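Local coordinates for protein fusion DH (Streptomyces sp. MJ635-86F5, PDB 6K97) that is an engineered fusion that rebuilds a split dehydratase domain of the cremimycin polyketide synthase, and probably dehydrates carrier-bound hydroxyacyl intermediates, at residues V98-L103 with W140-D145; L113-G118 with R126-R131; L275-R280 with S321-P326. One frame throughout, in Å; residues are numbered along the deposited sequence.

Interaction 1 of 3, residues V98-L103 with W140-D145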
# COMPACT_ATOMS: atom_id res chain seq x y z
N VAL A 98 -3.02 21.60 -0.89
CA VAL A 98 -2.26 22.49 -0.04
C VAL A 98 -0.96 21.82 0.38
O VAL A 98 -0.95 20.67 0.84
CB VAL A 98 -3.07 22.79 1.23
CG1 VAL A 98 -2.33 23.73 2.14
CG2 VAL A 98 -4.44 23.37 0.88
N LEU A 99 0.14 22.55 0.25
CA LEU A 99 1.48 22.09 0.61
C LEU A 99 1.87 22.54 2.01
O LEU A 99 1.55 23.63 2.41
CB LEU A 99 2.45 22.70 -0.37
CG LEU A 99 2.00 22.59 -1.83
CD1 LEU A 99 3.04 23.23 -2.74
CD2 LEU A 99 1.78 21.15 -2.23
N HIS A 100 2.53 21.69 2.75
CA HIS A 100 2.88 21.93 4.13
C HIS A 100 4.41 21.84 4.24
O HIS A 100 5.10 22.54 3.55
CB HIS A 100 2.22 20.84 5.02
CG HIS A 100 0.74 20.74 4.86
ND1 HIS A 100 -0.12 21.72 5.29
CD2 HIS A 100 -0.03 19.78 4.30
CE1 HIS A 100 -1.36 21.38 4.99
NE2 HIS A 100 -1.33 20.22 4.38
N THR A 101 4.95 20.88 5.02
CA THR A 101 6.39 20.76 5.17
C THR A 101 7.09 20.34 3.86
O THR A 101 6.63 19.46 3.15
CB THR A 101 6.68 19.74 6.31
OG1 THR A 101 5.94 20.13 7.48
CG2 THR A 101 8.19 19.71 6.69
N PRO A 102 8.20 20.98 3.53
CA PRO A 102 8.83 20.55 2.31
C PRO A 102 9.51 19.21 2.45
O PRO A 102 9.68 18.72 3.57
CB PRO A 102 9.87 21.67 2.01
CG PRO A 102 9.93 22.53 3.21
CD PRO A 102 8.66 22.31 3.96
N LEU A 103 9.87 18.66 1.30
CA LEU A 103 10.59 17.42 1.21
C LEU A 103 11.95 17.79 0.69
O LEU A 103 12.09 18.22 -0.44
CB LEU A 103 9.89 16.50 0.24
CG LEU A 103 10.27 15.04 0.42
CD1 LEU A 103 9.36 14.15 -0.45
CD2 LEU A 103 11.69 14.85 0.04
N TRP A 140 6.38 9.49 9.48
CA TRP A 140 5.94 10.06 8.24
C TRP A 140 5.84 11.54 8.37
O TRP A 140 5.46 12.01 9.41
CB TRP A 140 4.56 9.54 7.87
CG TRP A 140 4.56 8.12 7.50
CD1 TRP A 140 4.08 7.07 8.25
CD2 TRP A 140 5.06 7.56 6.28
NE1 TRP A 140 4.23 5.89 7.55
CE2 TRP A 140 4.83 6.16 6.35
CE3 TRP A 140 5.67 8.10 5.15
CZ2 TRP A 140 5.23 5.29 5.34
CZ3 TRP A 140 6.04 7.24 4.12
CH2 TRP A 140 5.81 5.83 4.23
N VAL A 141 6.23 12.27 7.32
CA VAL A 141 6.05 13.70 7.25
C VAL A 141 5.06 13.97 6.13
O VAL A 141 5.23 13.47 5.04
CB VAL A 141 7.36 14.41 6.93
CG1 VAL A 141 7.15 15.91 6.85
CG2 VAL A 141 8.41 14.03 7.97
N GLU A 142 4.04 14.76 6.43
CA GLU A 142 3.01 15.12 5.47
C GLU A 142 3.45 16.37 4.69
O GLU A 142 3.76 17.38 5.30
CB GLU A 142 1.67 15.38 6.19
CG GLU A 142 0.54 15.67 5.18
CD GLU A 142 -0.87 15.77 5.78
OE1 GLU A 142 -1.42 14.74 6.21
OE2 GLU A 142 -1.43 16.90 5.80
N HIS A 143 3.55 16.25 3.36
CA HIS A 143 3.93 17.35 2.50
C HIS A 143 2.73 18.01 1.81
O HIS A 143 2.74 19.19 1.50
CB HIS A 143 4.91 16.86 1.43
CG HIS A 143 6.10 16.15 1.99
ND1 HIS A 143 6.99 16.76 2.85
CD2 HIS A 143 6.52 14.86 1.87
CE1 HIS A 143 7.92 15.88 3.21
NE2 HIS A 143 7.64 14.71 2.64
N ALA A 144 1.67 17.24 1.58
CA ALA A 144 0.50 17.81 0.93
C ALA A 144 -0.72 17.06 1.24
O ALA A 144 -0.68 15.84 1.51
CB ALA A 144 0.69 17.83 -0.57
N ASP A 145 -1.84 17.77 1.22
CA ASP A 145 -3.14 17.08 1.20
C ASP A 145 -4.19 17.89 0.47
O ASP A 145 -3.99 19.07 0.13
CB ASP A 145 -3.56 16.68 2.61
CG ASP A 145 -3.74 17.80 3.52
OD1 ASP A 145 -3.71 18.97 3.10
OD2 ASP A 145 -3.91 17.50 4.69

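Interaction 2 of 3, residues L113-G118 with R126-R131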
# COMPACT_ATOMS: atom_id res chain seq x y z
N LEU A 113 8.33 7.48 -0.54
CA LEU A 113 7.28 8.41 -0.95
C LEU A 113 5.94 7.68 -1.15
O LEU A 113 5.86 6.63 -1.82
CB LEU A 113 7.69 9.03 -2.28
CG LEU A 113 6.73 10.07 -2.80
CD1 LEU A 113 6.64 11.27 -1.86
CD2 LEU A 113 7.15 10.49 -4.22
N GLN A 114 4.88 8.28 -0.63
CA GLN A 114 3.54 7.67 -0.64
C GLN A 114 2.44 8.69 -0.95
O GLN A 114 2.46 9.81 -0.43
CB GLN A 114 3.23 6.95 0.66
CG GLN A 114 4.14 5.72 0.78
CD GLN A 114 3.77 4.71 1.87
OE1 GLN A 114 2.94 4.96 2.78
NE2 GLN A 114 4.43 3.54 1.78
N VAL A 115 1.48 8.26 -1.75
CA VAL A 115 0.27 8.98 -1.97
C VAL A 115 -0.87 8.09 -1.53
O VAL A 115 -0.99 6.99 -2.01
CB VAL A 115 0.08 9.30 -3.46
CG1 VAL A 115 -1.20 10.09 -3.65
CG2 VAL A 115 1.30 10.05 -4.02
N ALA A 116 -1.72 8.58 -0.62
CA ALA A 116 -2.91 7.85 -0.20
C ALA A 116 -4.17 8.55 -0.66
O ALA A 116 -4.33 9.77 -0.45
CB ALA A 116 -2.94 7.71 1.28
N VAL A 117 -5.10 7.77 -1.25
CA VAL A 117 -6.40 8.26 -1.62
C VAL A 117 -7.54 7.53 -0.88
O VAL A 117 -7.64 6.29 -0.88
CB VAL A 117 -6.57 8.07 -3.10
CG1 VAL A 117 -7.94 8.53 -3.55
CG2 VAL A 117 -5.47 8.84 -3.81
N GLY A 118 -8.43 8.30 -0.29
CA GLY A 118 -9.60 7.75 0.37
C GLY A 118 -10.64 7.25 -0.62
O GLY A 118 -10.49 7.43 -1.85
N ARG A 126 -12.76 12.47 -3.18
CA ARG A 126 -11.88 11.64 -2.37
C ARG A 126 -10.83 12.50 -1.67
O ARG A 126 -10.30 13.38 -2.26
CB ARG A 126 -11.16 10.65 -3.26
CG ARG A 126 -12.07 9.67 -4.00
CD ARG A 126 -11.25 8.97 -5.08
NE ARG A 126 -11.97 7.95 -5.83
CZ ARG A 126 -12.02 6.67 -5.49
NH1 ARG A 126 -11.39 6.22 -4.41
NH2 ARG A 126 -12.66 5.84 -6.23
N SER A 127 -10.51 12.20 -0.43
CA SER A 127 -9.38 12.85 0.20
C SER A 127 -8.07 12.33 -0.45
O SER A 127 -8.01 11.23 -1.00
CB SER A 127 -9.36 12.52 1.66
OG SER A 127 -8.89 11.18 1.76
N LEU A 128 -7.04 13.13 -0.38
CA LEU A 128 -5.74 12.77 -0.92
C LEU A 128 -4.66 13.31 0.04
O LEU A 128 -4.79 14.41 0.50
CB LEU A 128 -5.55 13.38 -2.32
CG LEU A 128 -4.19 13.11 -2.97
CD1 LEU A 128 -4.32 12.86 -4.46
CD2 LEU A 128 -3.20 14.23 -2.72
N THR A 129 -3.62 12.53 0.29
CA THR A 129 -2.46 12.96 1.08
C THR A 129 -1.14 12.46 0.50
O THR A 129 -1.09 11.36 -0.02
CB THR A 129 -2.54 12.37 2.50
OG1 THR A 129 -3.88 12.55 2.96
CG2 THR A 129 -1.62 13.05 3.43
N ILE A 130 -0.09 13.26 0.66
CA ILE A 130 1.26 12.91 0.20
C ILE A 130 2.25 13.09 1.35
O ILE A 130 2.26 14.12 2.06
CB ILE A 130 1.71 13.77 -0.96
CG1 ILE A 130 0.66 13.75 -2.10
CG2 ILE A 130 3.04 13.27 -1.48
CD1 ILE A 130 0.94 14.71 -3.25
N ARG A 131 3.01 12.05 1.58
CA ARG A 131 3.83 11.95 2.76
C ARG A 131 5.10 11.16 2.44
O ARG A 131 5.14 10.43 1.44
CB ARG A 131 3.08 11.26 3.89
CG ARG A 131 2.89 9.76 3.59
CD ARG A 131 2.19 8.99 4.66
NE ARG A 131 2.15 7.58 4.29
CZ ARG A 131 1.68 6.60 5.09
NH1 ARG A 131 1.69 5.35 4.64
NH2 ARG A 131 1.24 6.84 6.33
O HOH W 1 -6.31 10.66 2.06

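Interaction 3 of 3, residues L275-R280 with S321-P326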
# COMPACT_ATOMS: atom_id res chain seq x y z
N LEU A 275 6.54 31.18 -2.37
CA LEU A 275 6.36 29.87 -2.99
C LEU A 275 4.88 29.49 -3.06
O LEU A 275 4.07 29.99 -2.27
CB LEU A 275 7.04 28.79 -2.15
CG LEU A 275 8.56 28.84 -2.01
CD1 LEU A 275 9.05 27.73 -1.09
CD2 LEU A 275 9.23 28.77 -3.38
N PRO A 276 4.53 28.56 -3.97
CA PRO A 276 3.18 28.04 -4.01
C PRO A 276 2.87 27.31 -2.75
O PRO A 276 3.73 26.62 -2.25
CB PRO A 276 3.20 27.07 -5.20
CG PRO A 276 4.26 27.62 -6.11
CD PRO A 276 5.32 28.14 -5.15
N PHE A 277 1.67 27.50 -2.21
CA PHE A 277 1.21 26.67 -1.08
C PHE A 277 -0.18 26.10 -1.31
O PHE A 277 -0.58 25.28 -0.56
CB PHE A 277 1.22 27.37 0.26
CG PHE A 277 0.09 28.34 0.48
CD1 PHE A 277 0.17 29.66 -0.02
CD2 PHE A 277 -1.02 28.01 1.24
CE1 PHE A 277 -0.85 30.57 0.21
CE2 PHE A 277 -2.04 28.95 1.49
CZ PHE A 277 -1.97 30.20 0.95
N ALA A 278 -0.97 26.64 -2.25
CA ALA A 278 -2.35 26.14 -2.42
C ALA A 278 -2.75 26.26 -3.87
O ALA A 278 -2.43 27.24 -4.53
CB ALA A 278 -3.34 26.87 -1.53
N LEU A 279 -3.38 25.22 -4.38
CA LEU A 279 -3.83 25.19 -5.76
C LEU A 279 -5.28 24.77 -5.70
O LEU A 279 -5.64 24.01 -4.84
CB LEU A 279 -3.00 24.17 -6.56
CG LEU A 279 -1.58 24.60 -6.88
CD1 LEU A 279 -0.61 23.98 -5.91
CD2 LEU A 279 -1.18 24.22 -8.30
N ARG A 280 -6.08 25.23 -6.66
CA ARG A 280 -7.50 24.90 -6.80
C ARG A 280 -7.85 24.61 -8.25
O ARG A 280 -7.49 25.39 -9.13
CB ARG A 280 -8.37 26.07 -6.41
CG ARG A 280 -8.35 26.45 -4.95
CD ARG A 280 -9.10 27.79 -4.77
NE ARG A 280 -9.10 28.17 -3.36
CZ ARG A 280 -9.85 27.58 -2.43
NH1 ARG A 280 -9.78 27.97 -1.16
NH2 ARG A 280 -10.68 26.59 -2.74
N SER A 321 -6.63 28.16 -9.69
CA SER A 321 -5.97 29.15 -8.86
C SER A 321 -4.67 28.59 -8.30
O SER A 321 -4.62 27.43 -7.94
CB SER A 321 -6.90 29.57 -7.71
OG SER A 321 -6.32 30.63 -6.98
N VAL A 322 -3.63 29.43 -8.25
CA VAL A 322 -2.39 29.08 -7.55
C VAL A 322 -2.06 30.21 -6.62
O VAL A 322 -1.85 31.33 -7.12
CB VAL A 322 -1.18 28.96 -8.45
CG1 VAL A 322 0.03 28.50 -7.62
CG2 VAL A 322 -1.44 27.98 -9.56
N ALA A 323 -1.99 29.92 -5.31
CA ALA A 323 -1.75 30.95 -4.29
C ALA A 323 -0.31 30.85 -3.79
O ALA A 323 0.17 29.75 -3.49
CB ALA A 323 -2.70 30.76 -3.13
N LEU A 324 0.40 31.98 -3.70
CA LEU A 324 1.78 31.99 -3.17
C LEU A 324 1.85 32.61 -1.80
O LEU A 324 1.01 33.41 -1.44
CB LEU A 324 2.76 32.71 -4.11
CG LEU A 324 3.22 31.96 -5.38
CD1 LEU A 324 2.04 31.82 -6.31
CD2 LEU A 324 4.33 32.70 -6.11
N ARG A 325 2.87 32.26 -1.03
CA ARG A 325 3.05 32.86 0.31
C ARG A 325 4.53 33.07 0.64
O ARG A 325 5.36 32.44 0.04
CB ARG A 325 2.40 32.02 1.42
CG ARG A 325 3.07 30.67 1.55
CD ARG A 325 2.53 29.71 2.60
NE ARG A 325 2.36 30.36 3.89
CZ ARG A 325 2.34 29.74 5.06
NH1 ARG A 325 2.52 28.42 5.17
NH2 ARG A 325 2.14 30.46 6.17
N PRO A 326 4.83 33.91 1.62
CA PRO A 326 6.21 34.20 2.03
C PRO A 326 6.76 33.03 2.76
O PRO A 326 6.08 32.47 3.58
CB PRO A 326 6.07 35.37 3.02
CG PRO A 326 4.66 35.87 2.94
CD PRO A 326 3.86 34.70 2.43

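Interaction 1 of 3, residues V98-L103 with W140-D145
His143 fills the tight end of this contact, its imidazole wedged against Thr101 and Leu103. ND1 donates to Thr101 O at 2.7 Å; the acceptor lies in the ring plane, while ND1 stands above the plane of the Thr101 carbonyl. Leu103 CB packs over one face of the ring in a CH-pi contact, 3.8 Å from the centroid, and Val141 O lies over the opposite face. With CG anti to the carbonyl carbon (chi1 -54°), the ring turns back to residues 101-103, although the bond to CB points away overall. NE2 is held by Ser132 OG, so both ring nitrogens are bonded and the rotation is fixed. Nearby, Leu99 CD2 rests on Ala144 CB at 3.9 Å, beside Phe78 of helix 75-88.

The solvent side is looser and polar. His100 NE2 donates to Asp145 OD1 at 3.0 Å, with the oxygen in the imidazole plane but met from above the carboxylate, the two planes being 88° apart. Glu142 lies alongside the same ring. Thr101 CB touches Val141 CG1 at 3.9 Å.

Backbone bonds from Val98 N to Asp145 O (2.9 Å) and His100 N to His143 O (2.8 Å) join the two segments. On the edge of strand 141-149 turned to strand 126-134, His143 and Ala144 both face Ile130, a classic beta bulge in the antiparallel sheet of the N-terminal half of the double hot dog fold.

Interaction 2 of 3, residues L113-G118 with R126-R131
Val115 and Ile130, and next to them Val117 and Leu128, meet as antiparallel non-hydrogen-bonded pairs whose side chains share one face of the sheet. Their branches touch lightly, Val115 CG2 lying 4.2 Å from Ile130 CG1. Between these pairs the backbone is closed by a reciprocal couple, Ala116 N to Thr129 O and Thr129 N to Ala116 O, each 2.9 Å; Gln114 and Arg131 form a second such couple, and Gly118 N donates to Ser127 O.

At the turn end, Arg126 runs past Val117, with its CD 3.7 Å from Val117 CG1, and NH1 gives a bent bond (143° at the hydrogen) to Gly118 O at 3.0 Å. The chain is extended from CG to NE, which carries the guanidinium out to this carbonyl; Gly46 O is a second acceptor for NH1. On the other face, Gln114 runs alongside Arg131 in the same direction, their amide and guanidinium planes 33° apart. The exact position of Gln114 OE1 between them is doubtful. A water bridges Ser127 OG (2.6 Å) and Thr129 OG1 (3.2 Å) on this face and reaches Ala116 O weakly.

The next shell differs between the two faces. Helix 75-88 packs against the aliphatic one, with Phe78 on Ile130, Ala82 on Leu128 and Ala85 on Val117. Toward the other, the second subunit offers Gly28 O to Gln114 NE2 and Glu42 O to Arg131 NH1, while Trp140 of the same chain makes a cation-pi contact with Arg131. The two segments are the arms of a beta hairpin, strands 110-117 and 126-134, in the N-terminal hot dog part of the fusion, whose sheet curls round its central helix.

Interaction 3 of 3, residues L275-R280 with S321-P326
Phe277 stands roughly perpendicular to Arg325 on an antiparallel strand pair that carries a classic beta bulge, in the C-terminal hot dog part of the fusion. The aliphatic stem of the arginine does the touching: CG approaches Phe277 CD1 to 3.4 Å and CD lies 3.5 Å from Phe277 CG. Both side chains leave with CG between the backbone N and the carbonyl carbon (chi1 77° for Phe277), which turns the ring across toward strand 321-326. Arg325 then bends at chi3, and its guanidinium plane stands 55° from the ring; CZ is too distant from the centroid for more than a weak cation-pi attraction. Ala323 CB meets the ring at CE1, 3.8 Å away. Ala278 CB, from the same strand as the phenylalanine, lies over one ring face near the rim.

The bulge puts Phe277 and Ala278 together opposite Ala323. Phe277 N donates to Ala323 O at 3.0 Å, and Ala323 N returns a nearly straight bond to Ala278 O at 2.8 Å, so one residue is gripped by two across the strands. Beyond it, Leu279 and Val322 extend together into the same face, meeting through CD2 and CG2.

Pro276 and Leu324 diverge, yet both reach helix 252-266, at Leu259 and Leu263 respectively. The other edge of strand 273-284, away from 321-326, bonds through Phe277 and Leu279 to Leu99 and Leu97, joining it to the other half of the engineered construct. At the far end, Arg280 packs its CB on Ser321 CB at 4.0 Å, while Ser321 OG is hydrogen-bonded to Asp299 OD2.

Overall arrangement
Following the chain from the N terminus, interaction 1 opens at the end of strand 93-99 and closes on strand 141-149, with 36 residues between. Within that loop lies the short hairpin closed by interaction 2, with seven residues between its segments. The two share the neighbouring strands 126-134 and 141-149, and the order across the N-terminal half is 110-117, 126-134, 141-149, 93-99. Interaction 3 comes later in series, closing a 40-residue loop in the C-terminal half. Neighbouring strands 93-99 and 273-284 join interactions 1 and 3 across the two halves of the engineered chain, whereas interactions 2 and 3 stay about 10 Å apart at their nearest atoms.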